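Local coordinates for periplasmic binding protein/LacI transcriptional regulator (Brachyspira murdochii, PDB 4KQC), which probably binds a carbohydrate in the periplasm as the solute-binding component of an ABC transporter, at residues I50-L55 and T76-R81; V281-K286 and S294-G299. One frame throughout, in Å; residues are numbered along the deposited sequence.

Contact 1 of 2, residues I50-L55 and T76-R81. With NO3 (nitrate ion), chain B.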
loop_
_atom_site.group_PDB
_atom_site.type_symbol
_atom_site.label_atom_id
_atom_site.label_comp_id
_atom_site.label_asym_id
_atom_site.label_seq_id
_atom_site.Cartn_x
_atom_site.Cartn_y
_atom_site.Cartn_z
ATOM N N ILE A 50 -4.810 -12.116 -17.988
ATOM C CA ILE A 50 -4.964 -13.400 -17.283
ATOM C C ILE A 50 -5.833 -13.250 -16.032
ATOM O O ILE A 50 -6.590 -14.129 -15.704
ATOM C CB ILE A 50 -3.629 -14.065 -16.943
ATOM C CG1 ILE A 50 -3.808 -15.557 -16.770
ATOM C CG2 ILE A 50 -3.058 -13.512 -15.670
ATOM C CD1 ILE A 50 -4.235 -16.248 -18.020
ATOM N N GLN A 51 -5.750 -12.119 -15.333
ATOM C CA GLN A 51 -6.630 -11.959 -14.182
ATOM C C GLN A 51 -8.070 -11.856 -14.605
ATOM O O GLN A 51 -8.969 -12.423 -13.952
ATOM C CB GLN A 51 -6.213 -10.814 -13.233
ATOM C CG GLN A 51 -6.829 -10.984 -11.851
ATOM C CD GLN A 51 -6.772 -9.779 -10.984
ATOM O OE1 GLN A 51 -7.055 -8.650 -11.407
ATOM N NE2 GLN A 51 -6.471 -10.010 -9.723
ATOM N N GLN A 52 -8.345 -11.175 -15.710
ATOM C CA GLN A 52 -9.698 -11.171 -16.261
ATOM C C GLN A 52 -10.175 -12.585 -16.548
ATOM O O GLN A 52 -11.290 -12.983 -16.218
ATOM C CB GLN A 52 -9.742 -10.353 -17.561
ATOM C CG GLN A 52 -9.603 -8.837 -17.412
ATOM C CD GLN A 52 -9.471 -8.128 -18.757
ATOM O OE1 GLN A 52 -8.859 -8.674 -19.669
ATOM N NE2 GLN A 52 -10.094 -6.972 -18.915
ATOM N N ASP A 53 -9.297 -13.366 -17.224
ATOM C CA ASP A 53 -9.643 -14.749 -17.571
ATOM C C ASP A 53 -9.884 -15.635 -16.395
ATOM O O ASP A 53 -10.816 -16.472 -16.401
ATOM C CB ASP A 53 -8.499 -15.403 -18.361
ATOM C CG ASP A 53 -8.242 -14.779 -19.780
ATOM O OD1 ASP A 53 -9.179 -14.196 -20.377
ATOM O OD2 ASP A 53 -7.123 -14.981 -20.330
ATOM N N LEU A 54 -9.028 -15.489 -15.363
ATOM C CA LEU A 54 -9.181 -16.284 -14.145
ATOM C C LEU A 54 -10.504 -15.930 -13.437
ATOM O O LEU A 54 -11.190 -16.827 -12.967
ATOM C CB LEU A 54 -7.980 -16.082 -13.213
ATOM C CG LEU A 54 -6.638 -16.716 -13.695
ATOM C CD1 LEU A 54 -5.493 -16.208 -12.826
ATOM C CD2 LEU A 54 -6.763 -18.217 -13.644
ATOM N N LEU A 55 -10.808 -14.634 -13.341
ATOM C CA LEU A 55 -12.092 -14.208 -12.756
ATOM C C LEU A 55 -13.287 -14.809 -13.559
ATOM O O LEU A 55 -14.225 -15.371 -12.963
ATOM C CB LEU A 55 -12.136 -12.691 -12.672
ATOM C CG LEU A 55 -13.433 -12.118 -12.085
ATOM C CD1 LEU A 55 -13.743 -12.680 -10.690
ATOM C CD2 LEU A 55 -13.264 -10.628 -12.015
ATOM N N THR A 76 -15.095 -4.501 -15.587
ATOM C CA THR A 76 -16.484 -4.175 -15.569
ATOM C C THR A 76 -17.389 -5.246 -16.184
ATOM O O THR A 76 -18.485 -5.449 -15.690
ATOM C CB THR A 76 -16.777 -2.800 -16.248
ATOM O OG1 THR A 76 -16.280 -2.777 -17.592
ATOM C CG2 THR A 76 -16.117 -1.674 -15.549
ATOM N N GLU A 77 -16.935 -5.919 -17.236
ATOM C CA GLU A 77 -17.719 -6.984 -17.833
ATOM C C GLU A 77 -17.901 -8.117 -16.848
ATOM O O GLU A 77 -18.996 -8.660 -16.718
ATOM C CB GLU A 77 -17.099 -7.490 -19.158
ATOM C CG GLU A 77 -17.056 -6.407 -20.236
ATOM C CD GLU A 77 -16.768 -6.932 -21.635
ATOM O OE1 GLU A 77 -16.556 -8.151 -21.785
ATOM O OE2 GLU A 77 -16.771 -6.132 -22.624
ATOM N N GLN A 78 -16.833 -8.480 -16.163
ATOM C CA GLN A 78 -16.865 -9.580 -15.178
ATOM C C GLN A 78 -17.783 -9.207 -13.990
ATOM O O GLN A 78 -18.637 -9.998 -13.566
ATOM C CB GLN A 78 -15.441 -9.831 -14.678
ATOM C CG GLN A 78 -14.586 -10.541 -15.701
ATOM C CD GLN A 78 -14.003 -9.629 -16.790
ATOM O OE1 GLN A 78 -13.961 -8.396 -16.672
ATOM N NE2 GLN A 78 -13.641 -10.241 -17.895
ATOM N N ILE A 79 -17.651 -7.974 -13.530
ATOM C CA ILE A 79 -18.448 -7.521 -12.385
ATOM C C ILE A 79 -19.926 -7.423 -12.786
ATOM O O ILE A 79 -20.839 -7.833 -12.044
ATOM C CB ILE A 79 -17.908 -6.201 -11.827
ATOM C CG1 ILE A 79 -16.553 -6.410 -11.221
ATOM C CG2 ILE A 79 -18.882 -5.589 -10.803
ATOM C CD1 ILE A 79 -15.780 -5.131 -11.085
ATOM N N LYS A 80 -20.182 -6.979 -14.002
ATOM C CA LYS A 80 -21.549 -6.955 -14.521
ATOM C C LYS A 80 -22.172 -8.323 -14.525
ATOM O O LYS A 80 -23.362 -8.510 -14.128
ATOM C CB LYS A 80 -21.589 -6.302 -15.926
ATOM C CG LYS A 80 -22.993 -6.175 -16.430
ATOM C CD LYS A 80 -23.065 -5.070 -17.449
ATOM C CE LYS A 80 -24.423 -5.047 -18.094
ATOM N NZ LYS A 80 -24.367 -4.091 -19.236
ATOM N N ARG A 81 -21.408 -9.332 -14.966
ATOM C CA ARG A 81 -21.903 -10.725 -14.967
ATOM C C ARG A 81 -22.156 -11.254 -13.545
ATOM O O ARG A 81 -23.147 -11.927 -13.293
ATOM C CB ARG A 81 -20.963 -11.612 -15.869
ATOM C CG ARG A 81 -21.391 -13.046 -16.120
ATOM C CD ARG A 81 -20.796 -13.581 -17.426
ATOM N NE ARG A 81 -19.410 -13.927 -17.262
ATOM C CZ ARG A 81 -18.961 -15.150 -16.978
ATOM N NH1 ARG A 81 -17.646 -15.354 -16.775
ATOM N NH2 ARG A 81 -19.803 -16.159 -16.826
HETATM N N NO3 B . -1.699 -10.236 -19.603
HETATM O O1 NO3 B . -2.195 -11.116 -18.883
HETATM O O2 NO3 B . -2.250 -8.938 -19.725
HETATM O O3 NO3 B . -0.535 -10.547 -20.306
#
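Leu55 and Gln78 join two helices, 48-60 and 76-84, that pack on one face of the parallel sheet in a lobe of the periplasmic binding protein fold. The tight part is apolar: Leu55 CD2 lies 3.5 Å from Gln78 CB and 3.9 Å from Gln78 CG, the two side chains crossing obliquely. With CG anti to the backbone N (chi1 180°), the leucine reaches this methylene chain while its side chain also touches Val10, Ile66 and Phe68 of the strands below. Gln78 is buried too. Its chain bends at chi2 (81°), which carries the amide back along helix 48-60, where NE2 is hydrogen-bonded to Asp56 OD2. Asp56 also forms a salt bridge with Arg81 through OD1, so one carboxylate of the first helix holds two side chains of the second. The looser, partly exposed side belongs to Gln52, whose own amide NE2 bonds to Asp74 O ahead of the second helix. Farther out, exposed Ile50 donates its backbone N to O1 of a nitrate ion, probably from the crystallisation liquor, at 2.9 Å. Between the two glutamines only a van der Waals approach remains, with Gln52 CB 3.9 Å from Gln78 NE2.

Contact 2 of 2, residues V281-K286 and S294-G299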
loop_
_atom_site.group_PDB
_atom_site.type_symbol
_atom_site.label_atom_id
_atom_site.label_comp_id
_atom_site.label_asym_id
_atom_site.label_seq_id
_atom_site.Cartn_x
_atom_site.Cartn_y
_atom_site.Cartn_z
ATOM N N VAL A 281 -12.223 -13.831 3.367
ATOM C CA VAL A 281 -12.966 -15.066 3.306
ATOM C C VAL A 281 -14.101 -15.017 4.305
ATOM O O VAL A 281 -15.159 -15.568 3.989
ATOM C CB VAL A 281 -12.053 -16.271 3.476
ATOM C CG1 VAL A 281 -12.867 -17.547 3.735
ATOM C CG2 VAL A 281 -11.177 -16.389 2.258
ATOM N N THR A 282 -13.876 -14.496 5.516
ATOM C CA THR A 282 -14.962 -14.341 6.457
ATOM C C THR A 282 -16.152 -13.574 5.895
ATOM O O THR A 282 -17.271 -14.001 6.059
ATOM C CB THR A 282 -14.450 -13.688 7.764
ATOM O OG1 THR A 282 -13.440 -14.540 8.320
ATOM C CG2 THR A 282 -15.571 -13.550 8.815
ATOM N N LEU A 283 -15.908 -12.420 5.317
ATOM C CA LEU A 283 -16.952 -11.603 4.716
ATOM C C LEU A 283 -17.652 -12.421 3.628
ATOM O O LEU A 283 -18.870 -12.388 3.496
ATOM C CB LEU A 283 -16.359 -10.322 4.112
ATOM C CG LEU A 283 -15.925 -9.228 5.072
ATOM C CD1 LEU A 283 -15.203 -8.086 4.345
ATOM C CD2 LEU A 283 -17.163 -8.756 5.764
ATOM N N ALA A 284 -16.865 -13.107 2.812
ATOM C CA ALA A 284 -17.453 -13.834 1.699
ATOM C C ALA A 284 -18.352 -14.965 2.148
ATOM O O ALA A 284 -19.461 -15.145 1.603
ATOM C CB ALA A 284 -16.382 -14.313 0.789
ATOM N N TYR A 285 -17.901 -15.668 3.162
ATOM C CA TYR A 285 -18.650 -16.722 3.775
ATOM C C TYR A 285 -19.936 -16.190 4.337
ATOM O O TYR A 285 -21.027 -16.783 4.088
ATOM C CB TYR A 285 -17.790 -17.461 4.794
ATOM C CG TYR A 285 -18.590 -18.529 5.494
ATOM C CD1 TYR A 285 -18.810 -19.710 4.863
ATOM C CD2 TYR A 285 -19.095 -18.329 6.759
ATOM C CE1 TYR A 285 -19.539 -20.724 5.442
ATOM C CE2 TYR A 285 -19.848 -19.336 7.373
ATOM C CZ TYR A 285 -20.063 -20.519 6.680
ATOM O OH TYR A 285 -20.791 -21.590 7.193
ATOM N N LYS A 286 -19.856 -15.130 5.124
ATOM C CA LYS A 286 -21.089 -14.545 5.736
ATOM C C LYS A 286 -22.058 -14.092 4.671
ATOM O O LYS A 286 -23.294 -14.352 4.756
ATOM C CB LYS A 286 -20.743 -13.369 6.661
ATOM C CG LYS A 286 -19.978 -13.806 7.915
ATOM C CD LYS A 286 -19.638 -12.602 8.774
ATOM C CE LYS A 286 -19.206 -13.080 10.148
ATOM N NZ LYS A 286 -18.564 -12.025 10.965
ATOM N N SER A 294 -20.273 -5.689 6.357
ATOM C CA SER A 294 -19.793 -4.315 6.302
ATOM C C SER A 294 -18.313 -4.273 6.054
ATOM O O SER A 294 -17.593 -5.239 6.300
ATOM C CB SER A 294 -20.072 -3.669 7.680
ATOM O OG SER A 294 -21.478 -3.415 7.839
ATOM N N ASN A 295 -17.849 -3.153 5.504
ATOM C CA ASN A 295 -16.422 -2.972 5.289
ATOM C C ASN A 295 -15.629 -3.217 6.551
ATOM O O ASN A 295 -16.059 -2.859 7.677
ATOM C CB ASN A 295 -16.145 -1.579 4.833
ATOM C CG ASN A 295 -16.694 -1.297 3.480
ATOM O OD1 ASN A 295 -16.799 -2.193 2.603
ATOM N ND2 ASN A 295 -16.996 -0.023 3.244
ATOM N N ILE A 296 -14.459 -3.810 6.388
ATOM C CA ILE A 296 -13.571 -4.082 7.499
ATOM C C ILE A 296 -12.247 -3.384 7.265
ATOM O O ILE A 296 -11.628 -3.517 6.195
ATOM C CB ILE A 296 -13.366 -5.574 7.653
ATOM C CG1 ILE A 296 -14.725 -6.236 7.963
ATOM C CG2 ILE A 296 -12.327 -5.814 8.697
ATOM C CD1 ILE A 296 -14.644 -7.683 8.149
ATOM N N ASP A 297 -11.780 -2.641 8.272
ATOM C CA ASP A 297 -10.493 -1.940 8.204
ATOM C C ASP A 297 -9.485 -2.808 8.912
ATOM O O ASP A 297 -9.580 -3.006 10.145
ATOM C CB ASP A 297 -10.676 -0.599 8.917
ATOM C CG ASP A 297 -9.414 0.249 8.959
ATOM O OD1 ASP A 297 -8.322 -0.207 8.520
ATOM O OD2 ASP A 297 -9.533 1.399 9.525
ATOM N N THR A 298 -8.494 -3.328 8.197
ATOM C CA THR A 298 -7.493 -4.178 8.803
ATOM C C THR A 298 -6.280 -3.392 9.358
ATOM O O THR A 298 -5.380 -3.983 9.968
ATOM C CB THR A 298 -7.074 -5.302 7.830
ATOM O OG1 THR A 298 -6.676 -4.729 6.594
ATOM C CG2 THR A 298 -8.262 -6.268 7.556
ATOM N N GLY A 299 -6.223 -2.094 9.105
ATOM C CA GLY A 299 -5.238 -1.240 9.747
ATOM C C GLY A 299 -3.826 -1.283 9.256
ATOM O O GLY A 299 -3.568 -1.904 8.232
#
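Leu283 and Ile296 meet because each sends its branch away from its own carbonyl carbon: CG of the leucine (chi1 -74°) and CG1 of the isoleucine (chi1 -62°) both stand beside the backbone N. Beyond that point the isoleucine is extended (chi2 -179°), which carries CD1 out to the leucine. The two side chains touch tip to tip, Leu283 CD2 and Ile296 CD1 being 3.6 Å apart. Ile296 CD1 also lies 3.7 Å from Leu283 CG and 3.9 Å from Leu283 CD1, and thus rests against the whole fork of the leucine. The same CD2 methyl approaches the backbone of the loop before the strand, 3.6 Å from Ser294 O, and the leucine further touches Val293. Shortening Leu283 to an alanine is likely to leave Ile296 CD1 without the leucine fork it rests on and to open a gap between helix and strand.

The contact joins helix 273-288 to the short edge strand 296-297, the last strand of the parallel sheet in this lobe. Beyond it the chain passes to strand 301-303 of the other lobe, one of the interlobe crossings of a periplasmic binding protein. Ile296 pairs through its backbone with Thr108 and Ser110 of the neighbouring strand. At the end of the strand, Asp297 OD1 accepts from Gly299 N at 2.9 Å in an Asx turn, the N-H coming from above the carboxylate plane. Across the contact, helix and strand meet mainly through apolar carbons, whereas the strand's backbone bonding runs to the sheet.

Contacts 1 and 2 belong to the same lobe and flank opposite faces of its parallel sheet: helices 48-60 and 76-84 cover one face, while helix 273-288, beside helix 18-33, covers the other and touches strand 6-10 through Val281, Ala284 and Tyr285. They remain separate, with centres 21 Å apart and nearest atoms about 12 Å apart. Along the chain they follow in series, and the second lobe's sheet is formed largely by residues between them. In this family the ligand is expected in the cleft between the two lobes; no sugar lies at either contact, and the nitrate beside contact 1, which also accepts from Lys49 N, offers no evidence about where one would bind.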